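Side-chain contacts in thioredoxin (Thermosipho africanus, PDB 6MOS), which probably acts as a thiol-disulfide oxidoreductase, reducing disulfides in other proteins through the paired cysteines of a thioredoxin fold: residues P46-I51 with S101-T106; F55-E60 with N105-Y110; P80-L85 with R96-S101. All coordinates share one frame; numbering follows the deposited sequence.

Helix 100-115 supplies one side of interactions 1 and 2, and the loop leading into it supplies one side of interaction 3. Along the chain, 46-51 comes first, then 55-60, 80-85, 96-101, 101-106 and 105-110. Interaction 3 is therefore closed locally, around strand 89-95, while interactions 1 and 2 reach back to helix 39-55 and to the turn leading into strand 58-63. Centres of interactions 1 and 2 lie about 7 Å apart, of 1 and 3 about 8 Å, and of 2 and 3 about 12 Å. Packing of Ile51 on Ile107 and on Ile100, and of Ile84 on Ile107, makes them one continuous apolar layer beside the mixed sheet.

Interaction 1. Residues P46-I51 with S101-T106; sequences PKIQTI and SEVINT
Ile51 and Ile104 form the closer of two isoleucine and valine contacts between helix 39-55 and helix 100-115, an example of two helices packed together on one face of a thioredoxin sheet. From CB, the Ile51 side chain divides. Its CG2 branch only grazes the partner, 4.1 Å from Ile104 CG1. The longer branch lies beside the backbone N (chi1 -67°), and its CG1 comes 3.7 Å from Ile104 CG1. At the tip, Ile51 CD1 approaches Ile104 CG1 to 3.5 Å and also meets Ile104 CD1 at 3.8 Å, as the two chains pass each other at a slant. One turn earlier, Ile48 swings CG1 away from its own N (chi1 -169°), bringing CD1 within 3.8 Å of Val103 CG1; here the side chains meet nearly at a right angle. Below this pair lies the sheet: Ile48 rests on Ile30 and Tyr32, and Val103 on Val82 and Ile84. Away from the interface, each threonine hydroxyl bonds to a carbonyl of its own helix, Thr50 OG1 to Pro46 O and Thr106 OG1 to Glu102 O. With only methyl and methylene groups meeting between the helices, the joint depends on shape and on exclusion of water, with no directional bond to fix it.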
loop_
_atom_site.group_PDB
_atom_site.type_symbol
_atom_site.label_atom_id
_atom_site.label_comp_id
_atom_site.label_asym_id
_atom_site.label_seq_id
_atom_site.Cartn_x
_atom_site.Cartn_y
_atom_site.Cartn_z
ATOM N N PRO A 46 -4.111 5.744 -8.833
ATOM C CA PRO A 46 -5.580 5.702 -8.913
ATOM C C PRO A 46 -6.147 4.305 -8.742
ATOM O O PRO A 46 -7.250 4.156 -8.198
ATOM C CB PRO A 46 -5.874 6.280 -10.304
ATOM C CG PRO A 46 -4.635 6.086 -11.068
ATOM C CD PRO A 46 -3.517 6.222 -10.094
ATOM N N LYS A 47 -5.422 3.273 -9.172
ATOM C CA LYS A 47 -5.882 1.911 -8.945
ATOM C C LYS A 47 -5.923 1.599 -7.459
ATOM O O LYS A 47 -6.921 1.078 -6.950
ATOM C CB LYS A 47 -4.972 0.917 -9.665
ATOM C CG LYS A 47 -4.721 1.203 -11.142
ATOM C CD LYS A 47 -3.775 0.151 -11.716
ATOM C CE LYS A 47 -3.400 0.419 -13.173
ATOM N NZ LYS A 47 -4.521 0.103 -14.102
ATOM N N ILE A 48 -4.834 1.900 -6.745
ATOM C CA ILE A 48 -4.787 1.546 -5.331
ATOM C C ILE A 48 -5.819 2.350 -4.556
ATOM O O ILE A 48 -6.428 1.841 -3.610
ATOM C CB ILE A 48 -3.358 1.714 -4.770
ATOM C CG1 ILE A 48 -3.246 1.083 -3.378
ATOM C CG2 ILE A 48 -2.926 3.169 -4.713
ATOM C CD1 ILE A 48 -3.327 -0.440 -3.398
ATOM N N GLN A 49 -6.070 3.593 -4.970
ATOM C CA GLN A 49 -7.111 4.389 -4.325
ATOM C C GLN A 49 -8.488 3.784 -4.552
ATOM O O GLN A 49 -9.317 3.743 -3.634
ATOM C CB GLN A 49 -7.064 5.819 -4.851
ATOM C CG GLN A 49 -5.861 6.579 -4.369
ATOM C CD GLN A 49 -5.939 8.050 -4.701
ATOM O OE1 GLN A 49 -5.585 8.896 -3.881
ATOM N NE2 GLN A 49 -6.401 8.365 -5.910
ATOM N N THR A 50 -8.748 3.310 -5.767
ATOM C CA THR A 50 -10.030 2.687 -6.054
ATOM C C THR A 50 -10.197 1.399 -5.262
ATOM O O THR A 50 -11.267 1.151 -4.695
ATOM C CB THR A 50 -10.145 2.439 -7.556
ATOM O OG1 THR A 50 -10.373 3.690 -8.222
ATOM C CG2 THR A 50 -11.281 1.470 -7.864
ATOM N N ILE A 51 -9.140 0.584 -5.199
ATOM C CA ILE A 51 -9.152 -0.625 -4.376
ATOM C C ILE A 51 -9.560 -0.293 -2.947
ATOM O O ILE A 51 -10.395 -0.978 -2.343
ATOM C CB ILE A 51 -7.772 -1.306 -4.414
ATOM C CG1 ILE A 51 -7.485 -1.856 -5.808
ATOM C CG2 ILE A 51 -7.677 -2.416 -3.379
ATOM C CD1 ILE A 51 -6.007 -2.072 -6.065
ATOM N N SER A 101 -2.770 -6.770 -8.944
ATOM C CA SER A 101 -3.664 -7.888 -8.645
ATOM C C SER A 101 -3.254 -8.626 -7.370
ATOM O O SER A 101 -4.124 -9.117 -6.637
ATOM C CB SER A 101 -3.711 -8.855 -9.827
ATOM O OG SER A 101 -2.421 -9.338 -10.132
ATOM N N GLU A 102 -1.949 -8.711 -7.088
ATOM C CA GLU A 102 -1.496 -9.337 -5.846
ATOM C C GLU A 102 -2.031 -8.597 -4.632
ATOM O O GLU A 102 -2.393 -9.222 -3.630
ATOM C CB GLU A 102 0.027 -9.376 -5.773
ATOM C CG GLU A 102 0.715 -10.042 -6.940
ATOM C CD GLU A 102 2.216 -9.966 -6.803
ATOM O OE1 GLU A 102 2.712 -10.029 -5.657
ATOM O OE2 GLU A 102 2.903 -9.821 -7.832
ATOM N N VAL A 103 -2.072 -7.262 -4.697
ATOM C CA VAL A 103 -2.588 -6.473 -3.584
ATOM C C VAL A 103 -4.062 -6.775 -3.354
ATOM O O VAL A 103 -4.498 -7.008 -2.220
ATOM C CB VAL A 103 -2.359 -4.973 -3.838
ATOM C CG1 VAL A 103 -2.908 -4.144 -2.670
ATOM C CG2 VAL A 103 -0.874 -4.710 -4.045
ATOM N N ILE A 104 -4.855 -6.772 -4.427
ATOM C CA ILE A 104 -6.274 -7.087 -4.287
ATOM C C ILE A 104 -6.450 -8.484 -3.715
ATOM O O ILE A 104 -7.287 -8.711 -2.826
ATOM C CB ILE A 104 -6.999 -6.936 -5.636
ATOM C CG1 ILE A 104 -6.970 -5.477 -6.090
ATOM C CG2 ILE A 104 -8.445 -7.423 -5.513
ATOM C CD1 ILE A 104 -7.402 -5.274 -7.529
ATOM N N ASN A 105 -5.661 -9.442 -4.210
ATOM C CA ASN A 105 -5.803 -10.819 -3.757
ATOM C C ASN A 105 -5.507 -10.946 -2.267
ATOM O O ASN A 105 -6.197 -11.682 -1.553
ATOM C CB ASN A 105 -4.888 -11.728 -4.570
ATOM C CG ASN A 105 -5.417 -13.131 -4.662
ATOM O OD1 ASN A 105 -4.835 -14.061 -4.098
ATOM N ND2 ASN A 105 -6.538 -13.296 -5.363
ATOM N N THR A 106 -4.490 -10.229 -1.777
ATOM C CA THR A 106 -4.159 -10.300 -0.356
ATOM C C THR A 106 -5.261 -9.681 0.490
ATOM O O THR A 106 -5.624 -10.225 1.542
ATOM C CB THR A 106 -2.818 -9.608 -0.085
ATOM O OG1 THR A 106 -1.767 -10.314 -0.757
ATOM C CG2 THR A 106 -2.515 -9.568 1.404
#

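Interaction 2. Residues F55-E60 with N105-Y110; sequences FDIDIE and NTIERY. With TAM (tris(hydroxyethyl)aminomethane), chain B.
Phe55 sets its ring beside its own backbone N (chi1 -68°), while Ile107 holds CG2 anti to N, and these two choices place that methyl squarely over the ring. The setting is the beta-alpha-beta crossover of the thioredoxin fold: helix 39-55 ends in a Schellman motif, with Asp56 at positive phi (53°), and the chain turns into strand 58-63, which runs parallel to strand 29-34. The methyl contact is a CH-pi interaction, Ile107 CG2 standing 3.9 Å from the Phe55 ring centroid and only 9° off the normal. Glu108 meets the far end of the same ring obliquely through its aliphatic part, CG lying 3.6 Å from Phe55 CZ, while its carboxylate plane is almost perpendicular to the ring. Ile107 CG2 serves a second partner as well, for Ile57 CD1 approaches it to 3.8 Å as the two isoleucine side chains run alongside one another, pointing opposite ways. Ile57 and Ile107 both also touch Ile30, tying the turn to the sheet. At the strand, a tris(hydroxyethyl)aminomethane molecule is hydrogen-bonded to Val61 N, and its O5 hydroxyl donates to Ile59 O at 2.9 Å.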
loop_
_atom_site.group_PDB
_atom_site.type_symbol
_atom_site.label_atom_id
_atom_site.label_comp_id
_atom_site.label_asym_id
_atom_site.label_seq_id
_atom_site.Cartn_x
_atom_site.Cartn_y
_atom_site.Cartn_z
ATOM N N PHE A 55 -13.069 -1.466 -0.917
ATOM C CA PHE A 55 -13.121 -2.268 0.299
ATOM C C PHE A 55 -13.373 -1.431 1.546
ATOM O O PHE A 55 -13.331 -1.974 2.656
ATOM C CB PHE A 55 -11.825 -3.065 0.475
ATOM C CG PHE A 55 -11.624 -4.142 -0.547
ATOM C CD1 PHE A 55 -12.211 -5.384 -0.388
ATOM C CD2 PHE A 55 -10.826 -3.923 -1.661
ATOM C CE1 PHE A 55 -12.017 -6.382 -1.322
ATOM C CE2 PHE A 55 -10.626 -4.918 -2.605
ATOM C CZ PHE A 55 -11.224 -6.151 -2.435
ATOM N N ASP A 56 -13.625 -0.130 1.392
ATOM C CA ASP A 56 -13.822 0.775 2.521
ATOM C C ASP A 56 -12.663 0.683 3.509
ATOM O O ASP A 56 -12.857 0.563 4.719
ATOM C CB ASP A 56 -15.152 0.499 3.215
ATOM C CG ASP A 56 -16.327 0.688 2.296
ATOM O OD1 ASP A 56 -16.669 1.858 2.024
ATOM O OD2 ASP A 56 -16.905 -0.325 1.843
ATOM N N ILE A 57 -11.441 0.723 2.981
ATOM C CA ILE A 57 -10.231 0.695 3.794
ATOM C C ILE A 57 -9.556 2.055 3.691
ATOM O O ILE A 57 -9.433 2.605 2.589
ATOM C CB ILE A 57 -9.284 -0.433 3.346
ATOM C CG1 ILE A 57 -9.889 -1.802 3.671
ATOM C CG2 ILE A 57 -7.906 -0.284 3.994
ATOM C CD1 ILE A 57 -9.053 -2.958 3.135
ATOM N N ASP A 58 -9.143 2.608 4.837
ATOM C CA ASP A 58 -8.377 3.849 4.836
ATOM C C ASP A 58 -7.101 3.662 4.035
ATOM O O ASP A 58 -6.507 2.583 4.042
ATOM C CB ASP A 58 -8.007 4.270 6.259
ATOM C CG ASP A 58 -9.179 4.806 7.042
ATOM O OD1 ASP A 58 -10.220 5.132 6.428
ATOM O OD2 ASP A 58 -9.041 4.908 8.273
ATOM N N ILE A 59 -6.672 4.713 3.340
ATOM C CA ILE A 59 -5.424 4.667 2.592
ATOM C C ILE A 59 -4.652 5.945 2.857
ATOM O O ILE A 59 -5.208 7.046 2.768
ATOM C CB ILE A 59 -5.638 4.471 1.078
ATOM C CG1 ILE A 59 -4.285 4.442 0.370
ATOM C CG2 ILE A 59 -6.525 5.568 0.493
ATOM C CD1 ILE A 59 -4.361 3.959 -1.062
ATOM N N GLU A 60 -3.382 5.807 3.198
ATOM C CA GLU A 60 -2.518 6.956 3.398
ATOM C C GLU A 60 -1.480 6.960 2.286
ATOM O O GLU A 60 -0.790 5.957 2.084
ATOM C CB GLU A 60 -1.852 6.902 4.764
ATOM C CG GLU A 60 -0.974 8.109 5.008
ATOM C CD GLU A 60 -0.355 8.130 6.392
ATOM O OE1 GLU A 60 -0.550 7.159 7.161
ATOM O OE2 GLU A 60 0.345 9.128 6.695
ATOM N N ASN A 105 -5.661 -9.442 -4.210
ATOM C CA ASN A 105 -5.803 -10.819 -3.757
ATOM C C ASN A 105 -5.507 -10.946 -2.267
ATOM O O ASN A 105 -6.197 -11.682 -1.553
ATOM C CB ASN A 105 -4.888 -11.728 -4.570
ATOM C CG ASN A 105 -5.417 -13.131 -4.662
ATOM O OD1 ASN A 105 -4.835 -14.061 -4.098
ATOM N ND2 ASN A 105 -6.538 -13.296 -5.363
ATOM N N THR A 106 -4.490 -10.229 -1.777
ATOM C CA THR A 106 -4.159 -10.300 -0.356
ATOM C C THR A 106 -5.261 -9.681 0.490
ATOM O O THR A 106 -5.624 -10.225 1.542
ATOM C CB THR A 106 -2.818 -9.608 -0.085
ATOM O OG1 THR A 106 -1.767 -10.314 -0.757
ATOM C CG2 THR A 106 -2.515 -9.568 1.404
ATOM N N ILE A 107 -5.810 -8.547 0.042
ATOM C CA ILE A 107 -6.894 -7.911 0.781
ATOM C C ILE A 107 -8.100 -8.838 0.846
ATOM O O ILE A 107 -8.721 -9.000 1.904
ATOM C CB ILE A 107 -7.247 -6.549 0.151
ATOM C CG1 ILE A 107 -6.053 -5.605 0.239
ATOM C CG2 ILE A 107 -8.455 -5.936 0.827
ATOM C CD1 ILE A 107 -6.331 -4.190 -0.273
ATOM N N GLU A 108 -8.424 -9.497 -0.270
ATOM C CA GLU A 108 -9.583 -10.387 -0.276
ATOM C C GLU A 108 -9.357 -11.606 0.608
ATOM O O GLU A 108 -10.234 -11.970 1.406
ATOM C CB GLU A 108 -9.920 -10.802 -1.707
ATOM C CG GLU A 108 -10.720 -9.737 -2.428
ATOM C CD GLU A 108 -11.241 -10.183 -3.776
ATOM O OE1 GLU A 108 -10.643 -11.101 -4.377
ATOM O OE2 GLU A 108 -12.256 -9.609 -4.235
ATOM N N ARG A 109 -8.186 -12.236 0.505
ATOM C CA ARG A 109 -7.900 -13.397 1.344
ATOM C C ARG A 109 -7.922 -13.031 2.820
ATOM O O ARG A 109 -8.463 -13.781 3.644
ATOM C CB ARG A 109 -6.550 -14.009 0.972
ATOM C CG ARG A 109 -6.484 -14.641 -0.412
ATOM C CD ARG A 109 -5.453 -15.762 -0.458
ATOM N NE ARG A 109 -4.269 -15.456 0.340
ATOM C CZ ARG A 109 -3.235 -14.740 -0.095
ATOM N NH1 ARG A 109 -3.242 -14.245 -1.325
ATOM N NH2 ARG A 109 -2.199 -14.513 0.707
ATOM N N TYR A 110 -7.336 -11.880 3.180
ATOM C CA TYR A 110 -7.334 -11.477 4.581
ATOM C C TYR A 110 -8.748 -11.236 5.090
ATOM O O TYR A 110 -9.093 -11.640 6.209
ATOM C CB TYR A 110 -6.480 -10.224 4.786
ATOM C CG TYR A 110 -6.358 -9.853 6.249
ATOM C CD1 TYR A 110 -5.521 -10.570 7.098
ATOM C CD2 TYR A 110 -7.095 -8.809 6.784
ATOM C CE1 TYR A 110 -5.410 -10.247 8.426
ATOM C CE2 TYR A 110 -6.991 -8.473 8.123
ATOM C CZ TYR A 110 -6.144 -9.195 8.935
ATOM O OH TYR A 110 -6.038 -8.859 10.261
HETATM C C TAM B . -5.131 10.831 4.750
HETATM C C1 TAM B . -3.826 11.428 4.193
HETATM C C2 TAM B . -5.649 9.680 3.903
HETATM C C3 TAM B . -4.852 10.406 6.206
HETATM C C4 TAM B . -3.659 11.317 2.683
HETATM C C5 TAM B . -6.969 10.026 3.209
HETATM C C6 TAM B . -5.318 9.011 6.621
HETATM N N TAM B . -6.151 11.874 4.751
HETATM O O4 TAM B . -2.651 10.378 2.446
HETATM O O5 TAM B . -7.320 9.024 2.290
HETATM O O6 TAM B . -6.674 8.990 7.032
#

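Interaction 3. Residues P80-L85 with R96-S101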
loop_
_atom_site.group_PDB
_atom_site.type_symbol
_atom_site.label_atom_id
_atom_site.label_comp_id
_atom_site.label_asym_id
_atom_site.label_seq_id
_atom_site.Cartn_x
_atom_site.Cartn_y
_atom_site.Cartn_z
ATOM N N PRO A 80 7.077 2.030 -6.199
ATOM C CA PRO A 80 6.044 2.038 -5.151
ATOM C C PRO A 80 6.278 0.954 -4.101
ATOM O O PRO A 80 6.852 -0.095 -4.417
ATOM C CB PRO A 80 4.758 1.793 -5.937
ATOM C CG PRO A 80 5.200 0.982 -7.124
ATOM C CD PRO A 80 6.564 1.541 -7.493
ATOM N N THR A 81 5.889 1.215 -2.852
ATOM C CA THR A 81 5.784 0.169 -1.848
ATOM C C THR A 81 4.372 0.229 -1.289
ATOM O O THR A 81 3.840 1.317 -1.065
ATOM C CB THR A 81 6.829 0.314 -0.715
ATOM O OG1 THR A 81 8.155 0.052 -1.205
ATOM C CG2 THR A 81 6.528 -0.637 0.443
ATOM N N VAL A 82 3.752 -0.934 -1.117
ATOM C CA VAL A 82 2.402 -1.036 -0.574
ATOM C C VAL A 82 2.476 -1.853 0.704
ATOM O O VAL A 82 3.034 -2.953 0.710
ATOM C CB VAL A 82 1.420 -1.675 -1.574
ATOM C CG1 VAL A 82 0.059 -1.842 -0.926
ATOM C CG2 VAL A 82 1.290 -0.812 -2.811
ATOM N N ILE A 83 1.927 -1.315 1.795
ATOM C CA ILE A 83 1.866 -2.050 3.050
ATOM C C ILE A 83 0.400 -2.141 3.439
ATOM O O ILE A 83 -0.294 -1.123 3.482
ATOM C CB ILE A 83 2.697 -1.376 4.157
ATOM C CG1 ILE A 83 4.169 -1.264 3.739
ATOM C CG2 ILE A 83 2.621 -2.174 5.452
ATOM C CD1 ILE A 83 5.066 -0.751 4.844
ATOM N N ILE A 84 -0.088 -3.361 3.658
ATOM C CA ILE A 84 -1.430 -3.577 4.185
ATOM C C ILE A 84 -1.313 -3.810 5.686
ATOM O O ILE A 84 -0.474 -4.601 6.136
ATOM C CB ILE A 84 -2.120 -4.757 3.478
ATOM C CG1 ILE A 84 -2.097 -4.535 1.958
ATOM C CG2 ILE A 84 -3.545 -4.902 3.975
ATOM C CD1 ILE A 84 -2.602 -5.716 1.150
ATOM N N LEU A 85 -2.122 -3.102 6.469
ATOM C CA LEU A 85 -2.045 -3.213 7.917
ATOM C C LEU A 85 -3.426 -3.446 8.503
ATOM O O LEU A 85 -4.449 -3.095 7.906
ATOM C CB LEU A 85 -1.429 -1.962 8.565
ATOM C CG LEU A 85 -0.019 -1.569 8.126
ATOM C CD1 LEU A 85 -0.083 -0.478 7.067
ATOM C CD2 LEU A 85 0.831 -1.137 9.303
ATOM N N ARG A 96 9.360 -3.663 -4.938
ATOM C CA ARG A 96 10.281 -4.154 -5.969
ATOM C C ARG A 96 9.572 -4.828 -7.137
ATOM O O ARG A 96 9.619 -4.319 -8.262
ATOM C CB ARG A 96 11.314 -5.115 -5.368
ATOM C CG ARG A 96 12.429 -4.421 -4.604
ATOM C CD ARG A 96 13.354 -5.415 -3.920
ATOM N NE ARG A 96 14.387 -4.742 -3.132
ATOM C CZ ARG A 96 14.207 -4.275 -1.898
ATOM N NH1 ARG A 96 13.025 -4.400 -1.300
ATOM N NH2 ARG A 96 15.209 -3.677 -1.259
ATOM N N ASN A 97 8.937 -5.978 -6.908
ATOM C CA ASN A 97 8.304 -6.717 -8.005
ATOM C C ASN A 97 6.955 -7.250 -7.535
ATOM O O ASN A 97 6.888 -8.273 -6.842
ATOM C CB ASN A 97 9.192 -7.845 -8.514
ATOM C CG ASN A 97 9.024 -8.089 -10.008
ATOM O OD1 ASN A 97 8.490 -7.245 -10.733
ATOM N ND2 ASN A 97 9.476 -9.247 -10.475
ATOM N N PHE A 98 5.887 -6.559 -7.928
ATOM C CA PHE A 98 4.530 -6.981 -7.611
ATOM C C PHE A 98 3.570 -6.305 -8.578
ATOM O O PHE A 98 3.860 -5.227 -9.110
ATOM C CB PHE A 98 4.160 -6.640 -6.165
ATOM C CG PHE A 98 4.023 -5.171 -5.906
ATOM C CD1 PHE A 98 5.140 -4.390 -5.622
ATOM C CD2 PHE A 98 2.774 -4.567 -5.918
ATOM C CE1 PHE A 98 5.005 -3.040 -5.367
ATOM C CE2 PHE A 98 2.638 -3.205 -5.673
ATOM C CZ PHE A 98 3.754 -2.446 -5.393
ATOM N N SER A 99 2.433 -6.956 -8.807
ATOM C CA SER A 99 1.357 -6.409 -9.616
ATOM C C SER A 99 0.222 -5.953 -8.715
ATOM O O SER A 99 0.100 -6.393 -7.568
ATOM C CB SER A 99 0.829 -7.444 -10.613
ATOM O OG SER A 99 0.237 -8.532 -9.922
ATOM N N ILE A 100 -0.637 -5.086 -9.255
ATOM C CA ILE A 100 -1.746 -4.590 -8.446
ATOM C C ILE A 100 -2.725 -5.711 -8.124
ATOM O O ILE A 100 -3.409 -5.653 -7.099
ATOM C CB ILE A 100 -2.426 -3.399 -9.148
ATOM C CG1 ILE A 100 -3.276 -2.607 -8.167
ATOM C CG2 ILE A 100 -3.283 -3.852 -10.312
ATOM C CD1 ILE A 100 -2.452 -1.797 -7.186
ATOM N N SER A 101 -2.770 -6.770 -8.944
ATOM C CA SER A 101 -3.664 -7.888 -8.645
ATOM C C SER A 101 -3.254 -8.626 -7.370
ATOM O O SER A 101 -4.124 -9.117 -6.637
ATOM C CB SER A 101 -3.711 -8.855 -9.827
ATOM O OG SER A 101 -2.421 -9.338 -10.132
HETATM O O HOH W 1 8.911 -0.857 -5.658
#
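Phe98 meets Pro80 and Val82 with the outer end of its ring, and this is the compact part of the contact. Its CZ lies 3.9 Å from Val82 CG2, which approaches obliquely, and 4.1 Å from Pro80 CG. The ring edge also faces a backbone oxygen, with Pro80 O near the ring plane and 3.6 Å from Phe98 CE1. Reaching this position requires CG to sit between the backbone N and the carbonyl carbon (chi1 69°), a confined rotamer that directs the ring onto the start of strand 81-86. Met44 of helix 39-55 touches the ring too. On the Arg96 side the join is looser: Pro80 O and Arg96 N stand 4.4 Å apart, and a water accepts from Arg96 N at 2.9 Å and donates to Pro80 O, though the second link is short enough for its length to be doubtful. Replacing Phe98 with an alanine would probably leave Pro80 CG and Val82 CG2 without their aromatic neighbour and open a gap against Met44. Pro80 follows a cis peptide bond and touches Cys41, which forms a disulfide with Cys38; a cis-proline beside a CxxC pair at a helix start is the hallmark of the thioredoxin active site.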